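Local coordinates for hemopexin fold protein CP4 (PDB 3OYO) that is a seed protein of cow pea with a four-bladed haemopexin fold, of uncertain function, which holds a calcium ion in its central channel, at residues Ile4-Arg9 and Pro60-Ser65; Ile118-Arg123 and Tyr131-Asn136; Phe167-Asp172 and Leu185-Asn190. One frame throughout, in Å; residues are numbered along the deposited sequence.

Interaction 1: Ile4-Arg9 and Pro60-Ser65; sequences INAAFR and PGIDCS. With CA (calcium ion), chain C.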
loop_
_atom_site.group_PDB
_atom_site.type_symbol
_atom_site.label_atom_id
_atom_site.label_comp_id
_atom_site.label_asym_id
_atom_site.label_seq_id
_atom_site.Cartn_x
_atom_site.Cartn_y
_atom_site.Cartn_z
ATOM N N ILE A 4 -7.573 -4.552 6.160
ATOM C CA ILE A 4 -6.603 -4.632 5.073
ATOM C C ILE A 4 -5.232 -4.151 5.629
ATOM O O ILE A 4 -5.115 -3.083 6.222
ATOM C CB ILE A 4 -7.085 -3.794 3.833
ATOM C CG1 ILE A 4 -8.413 -4.371 3.295
ATOM C CG2 ILE A 4 -6.002 -3.757 2.716
ATOM C CD1 ILE A 4 -9.196 -3.459 2.362
ATOM N N ASN A 5 -4.204 -4.983 5.443
ATOM C CA ASN A 5 -2.924 -4.683 5.948
ATOM C C ASN A 5 -2.026 -4.087 4.875
ATOM O O ASN A 5 -1.059 -3.402 5.188
ATOM C CB ASN A 5 -2.287 -5.940 6.556
ATOM C CG ASN A 5 -1.233 -5.596 7.609
ATOM O OD1 ASN A 5 -1.155 -4.451 8.033
ATOM N ND2 ASN A 5 -0.479 -6.598 8.090
ATOM N N ALA A 6 -2.308 -4.351 3.603
ATOM C CA ALA A 6 -1.457 -3.774 2.537
ATOM C C ALA A 6 -2.218 -3.804 1.245
ATOM O O ALA A 6 -3.127 -4.615 1.083
ATOM C CB ALA A 6 -0.144 -4.569 2.421
ATOM N N ALA A 7 -1.860 -2.930 0.307
ATOM C CA ALA A 7 -2.576 -2.848 -0.971
ATOM C C ALA A 7 -1.694 -2.184 -1.994
ATOM O O ALA A 7 -0.928 -1.295 -1.656
ATOM C CB ALA A 7 -3.859 -2.012 -0.801
ATOM N N PHE A 8 -1.769 -2.621 -3.248
ATOM C CA PHE A 8 -1.029 -1.959 -4.298
ATOM C C PHE A 8 -1.772 -2.171 -5.593
ATOM O O PHE A 8 -2.385 -3.233 -5.852
ATOM C CB PHE A 8 0.467 -2.389 -4.375
ATOM C CG PHE A 8 0.725 -3.762 -4.991
ATOM C CD1 PHE A 8 0.931 -4.894 -4.176
ATOM C CD2 PHE A 8 0.835 -3.913 -6.365
ATOM C CE1 PHE A 8 1.243 -6.146 -4.736
ATOM C CE2 PHE A 8 1.110 -5.159 -6.955
ATOM C CZ PHE A 8 1.311 -6.294 -6.134
ATOM N N ARG A 9 -1.711 -1.168 -6.443
ATOM C CA ARG A 9 -2.458 -1.298 -7.654
ATOM C C ARG A 9 -1.646 -1.999 -8.702
ATOM O O ARG A 9 -0.416 -1.830 -8.793
ATOM C CB ARG A 9 -2.973 0.043 -8.126
ATOM C CG ARG A 9 -1.990 0.863 -8.868
ATOM C CD ARG A 9 -2.815 1.804 -9.664
ATOM N NE ARG A 9 -2.058 2.553 -10.645
ATOM C CZ ARG A 9 -0.997 3.309 -10.394
ATOM N NH1 ARG A 9 -0.447 3.390 -9.177
ATOM N NH2 ARG A 9 -0.445 3.966 -11.397
ATOM N N PRO A 60 4.845 -14.169 8.021
ATOM C CA PRO A 60 3.417 -13.962 8.291
ATOM C C PRO A 60 2.645 -13.202 7.182
ATOM O O PRO A 60 1.426 -13.153 7.226
ATOM C CB PRO A 60 3.429 -13.167 9.585
ATOM C CG PRO A 60 4.641 -12.293 9.422
ATOM C CD PRO A 60 5.675 -13.280 8.849
ATOM N N GLY A 61 3.320 -12.642 6.186
ATOM C CA GLY A 61 2.598 -11.962 5.104
ATOM C C GLY A 61 3.019 -10.514 4.855
ATOM O O GLY A 61 3.931 -9.992 5.501
ATOM N N ILE A 62 2.337 -9.838 3.940
ATOM C CA ILE A 62 2.744 -8.495 3.552
ATOM C C ILE A 62 1.973 -7.454 4.373
ATOM O O ILE A 62 0.729 -7.478 4.406
ATOM C CB ILE A 62 2.523 -8.321 2.015
ATOM C CG1 ILE A 62 3.477 -9.260 1.229
ATOM C CG2 ILE A 62 2.591 -6.823 1.570
ATOM C CD1 ILE A 62 3.093 -9.420 -0.258
ATOM N N ASP A 63 2.714 -6.553 5.033
ATOM C CA ASP A 63 2.092 -5.510 5.875
ATOM C C ASP A 63 2.258 -4.100 5.261
ATOM O O ASP A 63 1.947 -3.120 5.889
ATOM C CB ASP A 63 2.709 -5.539 7.291
ATOM C CG ASP A 63 4.209 -5.262 7.294
ATOM O OD1 ASP A 63 4.792 -4.816 6.264
ATOM O OD2 ASP A 63 4.842 -5.470 8.361
ATOM N N CYS A 64 2.778 -4.011 4.033
ATOM C CA CYS A 64 2.962 -2.722 3.374
ATOM C C CYS A 64 3.450 -3.018 1.992
ATOM O O CYS A 64 4.174 -3.967 1.802
ATOM C CB CYS A 64 3.963 -1.806 4.130
ATOM S SG CYS A 64 4.325 -0.235 3.310
ATOM N N SER A 65 3.043 -2.230 1.009
ATOM C CA SER A 65 3.458 -2.429 -0.372
ATOM C C SER A 65 3.102 -1.188 -1.207
ATOM O O SER A 65 2.233 -0.434 -0.871
ATOM C CB SER A 65 2.770 -3.672 -0.982
ATOM O OG SER A 65 1.372 -3.530 -0.852
HETATM CA CA CA C . 0.032 -2.195 7.142
HETATM O O HOH W 1 -0.450 -8.918 6.202
#
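Ala6 presses its methyl into the backbone of 62-64, and here the packing is close: CB lies 3.4 Å from Cys64 N and also reaches the carbonyl O of Ile62. The CG2 branch of Ile62, set anti to its own backbone N (CG1 at chi1 -66°), meets the same methyl at 3.6 Å, and the one methyl thus touches both a side-chain branch and the backbone of the other segment. Farther along, Ser65 OG gives a weak hydrogen bond to Ala7 O at 3.3 Å and sits at the edge of the Phe8 ring near its plane, 3.6 Å from CD1; Tyr17 and Tyr86 also pack against that ring. Both segments enter the innermost strands of successive blades of the haemopexin beta-propeller, and each faces the central channel. Asn5 and Ala6 form a classic beta bulge opposite Phe19 of the adjoining strand 15-20. At the calcium end direct packing gives way to metal and water. Asn5 holds the ion twice, through its carbonyl O and through OD1 at 2.7 Å, while Asp63 gives its carbonyl O at 2.5 Å. These two carbonyls, 3.1 Å apart, tolerate each other because both face the cation; Asp119 and Asp172 complete the protein ligands. The Asn5 and Asp63 side chains run alongside each other with amide and carboxylate planes 81° apart, and the Asp63 carboxylate turns from the metal to accept the backbone N-H of Gly78. On this looser, partly exposed side a water bridges the two segments, accepting from Asn5 ND2 and donating to Ile62 O at 2.6 Å.

Interaction 2: Ile118-Arg123 and Tyr131-Asn136; sequences IDSAFR and YLFKGN. With CA (calcium ion), chain C.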
loop_
_atom_site.group_PDB
_atom_site.type_symbol
_atom_site.label_atom_id
_atom_site.label_comp_id
_atom_site.label_asym_id
_atom_site.label_seq_id
_atom_site.Cartn_x
_atom_site.Cartn_y
_atom_site.Cartn_z
ATOM N N ILE A 118 7.207 -0.437 8.128
ATOM C CA ILE A 118 6.453 0.640 7.505
ATOM C C ILE A 118 4.979 0.267 7.491
ATOM O O ILE A 118 4.616 -0.805 7.002
ATOM C CB ILE A 118 6.927 0.894 6.036
ATOM C CG1 ILE A 118 8.409 1.296 6.105
ATOM C CG2 ILE A 118 6.082 2.049 5.429
ATOM C CD1 ILE A 118 9.118 1.646 4.801
ATOM N N ASP A 119 4.142 1.131 8.068
ATOM C CA ASP A 119 2.700 0.853 8.114
ATOM C C ASP A 119 2.051 0.701 6.738
ATOM O O ASP A 119 1.352 -0.248 6.514
ATOM C CB ASP A 119 1.978 1.954 8.863
ATOM C CG ASP A 119 2.293 1.929 10.340
ATOM O OD1 ASP A 119 2.827 0.916 10.823
ATOM O OD2 ASP A 119 2.041 2.926 11.000
ATOM N N SER A 120 2.254 1.672 5.838
ATOM C CA SER A 120 1.626 1.594 4.517
ATOM C C SER A 120 2.384 2.591 3.614
ATOM O O SER A 120 3.333 3.237 4.056
ATOM C CB SER A 120 0.113 1.965 4.585
ATOM O OG SER A 120 -0.012 3.213 5.252
ATOM N N ALA A 121 1.980 2.671 2.358
ATOM C CA ALA A 121 2.657 3.546 1.364
ATOM C C ALA A 121 1.832 3.545 0.062
ATOM O O ALA A 121 1.177 2.543 -0.265
ATOM C CB ALA A 121 4.086 2.991 1.088
ATOM N N PHE A 122 1.831 4.657 -0.679
ATOM C CA PHE A 122 1.181 4.651 -1.962
ATOM C C PHE A 122 2.039 5.406 -2.970
ATOM O O PHE A 122 2.795 6.325 -2.628
ATOM C CB PHE A 122 -0.284 5.159 -1.928
ATOM C CG PHE A 122 -0.425 6.634 -1.647
ATOM C CD1 PHE A 122 -0.575 7.104 -0.329
ATOM C CD2 PHE A 122 -0.389 7.566 -2.694
ATOM C CE1 PHE A 122 -0.693 8.464 -0.101
ATOM C CE2 PHE A 122 -0.508 8.933 -2.455
ATOM C CZ PHE A 122 -0.645 9.385 -1.148
ATOM N N ARG A 123 1.906 4.997 -4.218
ATOM C CA ARG A 123 2.602 5.640 -5.343
ATOM C C ARG A 123 2.096 7.053 -5.654
ATOM O O ARG A 123 0.902 7.256 -5.866
ATOM C CB ARG A 123 2.413 4.774 -6.594
ATOM C CG ARG A 123 3.137 5.296 -7.821
ATOM C CD ARG A 123 4.644 5.207 -7.677
ATOM N NE ARG A 123 5.327 5.169 -8.977
ATOM C CZ ARG A 123 5.712 6.248 -9.656
ATOM N NH1 ARG A 123 5.442 7.479 -9.175
ATOM N NH2 ARG A 123 6.363 6.099 -10.826
ATOM N N TYR A 131 4.900 7.833 -1.031
ATOM C CA TYR A 131 4.621 8.264 0.325
ATOM C C TYR A 131 4.715 7.065 1.247
ATOM O O TYR A 131 4.021 6.087 1.050
ATOM C CB TYR A 131 3.216 8.850 0.416
ATOM C CG TYR A 131 3.037 10.188 -0.236
ATOM C CD1 TYR A 131 3.254 11.373 0.476
ATOM C CD2 TYR A 131 2.645 10.276 -1.573
ATOM C CE1 TYR A 131 3.073 12.623 -0.122
ATOM C CE2 TYR A 131 2.472 11.530 -2.195
ATOM C CZ TYR A 131 2.693 12.694 -1.458
ATOM O OH TYR A 131 2.525 13.918 -2.086
ATOM N N LEU A 132 5.563 7.163 2.261
ATOM C CA LEU A 132 5.694 6.117 3.281
ATOM C C LEU A 132 5.075 6.597 4.592
ATOM O O LEU A 132 5.331 7.738 5.035
ATOM C CB LEU A 132 7.176 5.744 3.496
ATOM C CG LEU A 132 8.081 5.449 2.283
ATOM C CD1 LEU A 132 9.512 5.189 2.777
ATOM C CD2 LEU A 132 7.583 4.262 1.461
ATOM N N PHE A 133 4.285 5.747 5.228
ATOM C CA PHE A 133 3.630 6.080 6.504
ATOM C C PHE A 133 4.040 5.130 7.650
ATOM O O PHE A 133 4.054 3.913 7.476
ATOM C CB PHE A 133 2.103 6.039 6.350
ATOM C CG PHE A 133 1.585 6.991 5.338
ATOM C CD1 PHE A 133 1.504 8.366 5.628
ATOM C CD2 PHE A 133 1.264 6.550 4.061
ATOM C CE1 PHE A 133 1.039 9.268 4.665
ATOM C CE2 PHE A 133 0.840 7.425 3.109
ATOM C CZ PHE A 133 0.695 8.788 3.396
ATOM N N LYS A 134 4.380 5.699 8.811
ATOM C CA LYS A 134 4.806 4.885 9.980
ATOM C C LYS A 134 4.369 5.677 11.204
ATOM O O LYS A 134 4.916 6.726 11.464
ATOM C CB LYS A 134 6.318 4.645 10.061
ATOM C CG LYS A 134 6.780 3.915 11.369
ATOM C CD LYS A 134 6.111 2.530 11.558
ATOM C CE LYS A 134 6.630 1.762 12.794
ATOM N NZ LYS A 134 8.068 1.310 12.506
ATOM N N GLY A 135 3.376 5.158 11.927
ATOM C CA GLY A 135 2.757 5.888 13.024
ATOM C C GLY A 135 2.168 7.176 12.503
ATOM O O GLY A 135 1.551 7.192 11.438
ATOM N N ASN A 136 2.415 8.267 13.224
ATOM C CA ASN A 136 1.895 9.578 12.851
ATOM C C ASN A 136 2.867 10.340 11.937
ATOM O O ASN A 136 2.696 11.503 11.696
ATOM C CB ASN A 136 1.593 10.379 14.133
ATOM C CG ASN A 136 2.868 10.857 14.843
ATOM O OD1 ASN A 136 3.944 10.322 14.646
ATOM N ND2 ASN A 136 2.741 11.878 15.642
HETATM CA CA CA C . 0.032 -2.195 7.142
HETATM O O HOH W 2 1.087 5.179 9.511
#
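Phe122 and Tyr131 stand side by side on one face of a beta hairpin, pointing the same way. Their rings are nearly parallel, planes at 22°, but slid so far that they barely overlap, and the closest approach is Phe122 CZ to Tyr131 CD2 at 3.4 Å. Tyr131 CB lies over one face of the Phe122 ring in a CH-pi contact, offset toward the rim. Phe122 reaches this place because its CG stands between the backbone N and carbonyl carbon (chi1 69°), whereas Tyr131 and Phe133 set theirs anti to the carbonyl carbon. Phe133 slants across Phe122 farther along the hairpin; Phe122 CE1 lies at the edge of the Phe133 ring, near its plane, 3.7 Å from CE2. The reverse face carries aliphatic groups: Ala121 CB meets Leu132 CD2, and Ile118 CD1 touches Leu132 CD1. Between the faces, Phe122 and Tyr131 form a hydrogen-bonded antiparallel pair, and Phe133 N donates to Ser120 O at 2.9 Å. Asp119 and Ser120 both face Phe133, a classic beta bulge, and their two N-H groups give only weak bonds to Phe133 O. The hairpin joins the two innermost strands of a propeller blade. At its end the Asp119 side chain crosses Lys134 at about a right angle; OD2 takes the Gly135 N-H from above the carboxylate plane at 2.8 Å and a water that also donates to Gly135 O. Lys134 NZ donates to Val113 O and Ser117 O. Asp119 thus divides its work: its carboxylate holds the link at Gly135 into strand 137-142, while its carbonyl O binds calcium at 2.4 Å, and this hold probably steadies the ligand.

Interaction 3: Phe167-Asp172 and Leu185-Asn190; sequences FESGID and LFKGQN. With CA (calcium ion), chain C.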
loop_
_atom_site.group_PDB
_atom_site.type_symbol
_atom_site.label_atom_id
_atom_site.label_comp_id
_atom_site.label_asym_id
_atom_site.label_seq_id
_atom_site.Cartn_x
_atom_site.Cartn_y
_atom_site.Cartn_z
ATOM N N PHE A 167 -6.991 8.792 10.792
ATOM C CA PHE A 167 -5.774 8.679 9.983
ATOM C C PHE A 167 -4.606 9.493 10.502
ATOM O O PHE A 167 -3.453 9.253 10.125
ATOM C CB PHE A 167 -6.082 9.111 8.538
ATOM C CG PHE A 167 -7.129 8.267 7.887
ATOM C CD1 PHE A 167 -6.854 6.950 7.506
ATOM C CD2 PHE A 167 -8.422 8.749 7.714
ATOM C CE1 PHE A 167 -7.855 6.144 6.921
ATOM C CE2 PHE A 167 -9.445 7.937 7.152
ATOM C CZ PHE A 167 -9.147 6.631 6.746
ATOM N N GLU A 168 -4.898 10.460 11.372
ATOM C CA GLU A 168 -3.884 11.359 11.901
ATOM C C GLU A 168 -2.734 10.645 12.575
ATOM O O GLU A 168 -1.564 11.095 12.490
ATOM C CB GLU A 168 -4.529 12.358 12.888
ATOM C CG GLU A 168 -3.567 13.417 13.393
ATOM C CD GLU A 168 -4.172 14.353 14.426
ATOM O OE1 GLU A 168 -3.397 15.148 14.990
ATOM O OE2 GLU A 168 -5.386 14.289 14.696
ATOM N N SER A 169 -3.040 9.559 13.288
ATOM C CA SER A 169 -1.964 8.851 13.987
ATOM C C SER A 169 -1.527 7.545 13.287
ATOM O O SER A 169 -0.868 6.704 13.884
ATOM C CB SER A 169 -2.310 8.599 15.436
ATOM O OG SER A 169 -3.343 7.652 15.482
ATOM N N GLY A 170 -1.910 7.383 12.031
ATOM C CA GLY A 170 -1.528 6.181 11.325
ATOM C C GLY A 170 -2.476 5.728 10.255
ATOM O O GLY A 170 -3.693 5.991 10.301
ATOM N N ILE A 171 -1.893 5.023 9.279
ATOM C CA ILE A 171 -2.626 4.501 8.137
ATOM C C ILE A 171 -2.232 3.019 7.971
ATOM O O ILE A 171 -1.064 2.715 7.667
ATOM C CB ILE A 171 -2.299 5.303 6.802
ATOM C CG1 ILE A 171 -2.633 6.793 6.983
ATOM C CG2 ILE A 171 -3.079 4.733 5.598
ATOM C CD1 ILE A 171 -2.240 7.762 5.864
ATOM N N ASP A 172 -3.207 2.119 8.121
ATOM C CA ASP A 172 -2.960 0.699 7.976
ATOM C C ASP A 172 -2.636 0.249 6.568
ATOM O O ASP A 172 -1.878 -0.680 6.392
ATOM C CB ASP A 172 -4.119 -0.135 8.520
ATOM C CG ASP A 172 -4.167 -0.144 10.015
ATOM O OD1 ASP A 172 -3.109 -0.256 10.665
ATOM O OD2 ASP A 172 -5.266 -0.064 10.576
ATOM N N LEU A 185 -7.204 5.300 1.519
ATOM C CA LEU A 185 -6.503 5.091 2.795
ATOM C C LEU A 185 -7.341 4.155 3.650
ATOM O O LEU A 185 -8.571 4.271 3.651
ATOM C CB LEU A 185 -6.285 6.424 3.551
ATOM C CG LEU A 185 -5.774 7.673 2.808
ATOM C CD1 LEU A 185 -5.483 8.798 3.830
ATOM C CD2 LEU A 185 -4.547 7.359 1.920
ATOM N N PHE A 186 -6.701 3.240 4.368
ATOM C CA PHE A 186 -7.452 2.235 5.162
ATOM C C PHE A 186 -6.912 2.294 6.598
ATOM O O PHE A 186 -5.700 2.415 6.808
ATOM C CB PHE A 186 -7.278 0.820 4.582
ATOM C CG PHE A 186 -7.814 0.652 3.187
ATOM C CD1 PHE A 186 -9.149 0.263 2.967
ATOM C CD2 PHE A 186 -6.996 0.879 2.083
ATOM C CE1 PHE A 186 -9.633 0.097 1.669
ATOM C CE2 PHE A 186 -7.477 0.717 0.790
ATOM C CZ PHE A 186 -8.799 0.319 0.580
ATOM N N LYS A 187 -7.818 2.305 7.578
ATOM C CA LYS A 187 -7.442 2.345 8.994
ATOM C C LYS A 187 -8.440 1.491 9.780
ATOM O O LYS A 187 -9.649 1.715 9.709
ATOM C CB LYS A 187 -7.461 3.780 9.509
ATOM C CG LYS A 187 -6.322 4.126 10.388
ATOM C CD LYS A 187 -6.327 3.389 11.715
ATOM C CE LYS A 187 -5.163 3.780 12.642
ATOM N NZ LYS A 187 -4.982 5.263 12.784
ATOM N N GLY A 188 -7.947 0.478 10.474
ATOM C CA GLY A 188 -8.820 -0.490 11.176
ATOM C C GLY A 188 -9.848 -1.125 10.254
ATOM O O GLY A 188 -9.485 -1.899 9.361
ATOM N N GLN A 189 -11.118 -0.765 10.459
ATOM C CA GLN A 189 -12.258 -1.260 9.705
ATOM C C GLN A 189 -12.759 -0.234 8.678
ATOM O O GLN A 189 -13.630 -0.549 7.869
ATOM C CB GLN A 189 -13.432 -1.523 10.653
ATOM C CG GLN A 189 -13.196 -2.558 11.713
ATOM C CD GLN A 189 -14.440 -2.787 12.603
ATOM O OE1 GLN A 189 -14.404 -3.591 13.530
ATOM N NE2 GLN A 189 -15.535 -2.081 12.309
ATOM N N ASN A 190 -12.207 0.977 8.733
ATOM C CA ASN A 190 -12.643 2.081 7.895
ATOM C C ASN A 190 -11.681 2.469 6.767
ATOM O O ASN A 190 -10.529 2.018 6.740
ATOM C CB ASN A 190 -12.871 3.303 8.809
ATOM C CG ASN A 190 -13.932 3.019 9.856
ATOM O OD1 ASN A 190 -15.054 2.637 9.505
ATOM N ND2 ASN A 190 -13.595 3.180 11.124
HETATM CA CA CA C . 0.032 -2.195 7.142
HETATM O O HOH W 3 -2.934 5.146 14.939
#
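The Phe167 ring has Leu185 CD1 over one face, offset toward the rim, and the carbonyl carbon of Phe186 at its edge. Lys187 CB approaches its CE1 obliquely at 3.5 Å, and Leu185 CB lies close to the same atom. The phenylalanine and lysine side chains run antiparallel, each passing the other. From there the lysine chain, bent at chi2 (-67°) and chi4, carries NZ to Gly170 O, 2.9 Å away and above the carbonyl plane; NZ also donates to Glu166 O and to a water held by Ser169. These bonds tie a type I turn, Phe167 to Gly170, to the second strand of the last propeller blade, whose type II' turn starts at Lys187. A methionine in its place would probably leave Gly170 O and Glu166 O without their ammonium donor and let the 167-170 turn shift. Nearer the axis, Ile171 CD1 meets Leu185 CD1 at 4.0 Å. The Asp172 carboxylate receives the Gly188 N-H at OD2, nearly straight at 172° and 2.7 Å long, while its own N-H makes a weak bond to Phe186 O. Asp172 O, on the channel side, binds calcium at 2.5 Å.

From the N terminus the chain first runs through Ile4-Arg9, the inner strand of the first sheet, and interaction 1 closes a loop of some fifty residues when Pro60-Ser65 brings in the second. Interaction 2 then closes a short hairpin in the third sheet, and interaction 3 a similarly local return in the fourth. The three loops follow in series; none nests in or crosses another. In space they converge on the calcium ion, to which all three supply ligands. Cys64 packs on Ile118 and Ser120, Ser120 OG probably bonds to Ile171 O, and Ile4 CD1 meets Phe186 CE1, bringing the first and last blades together.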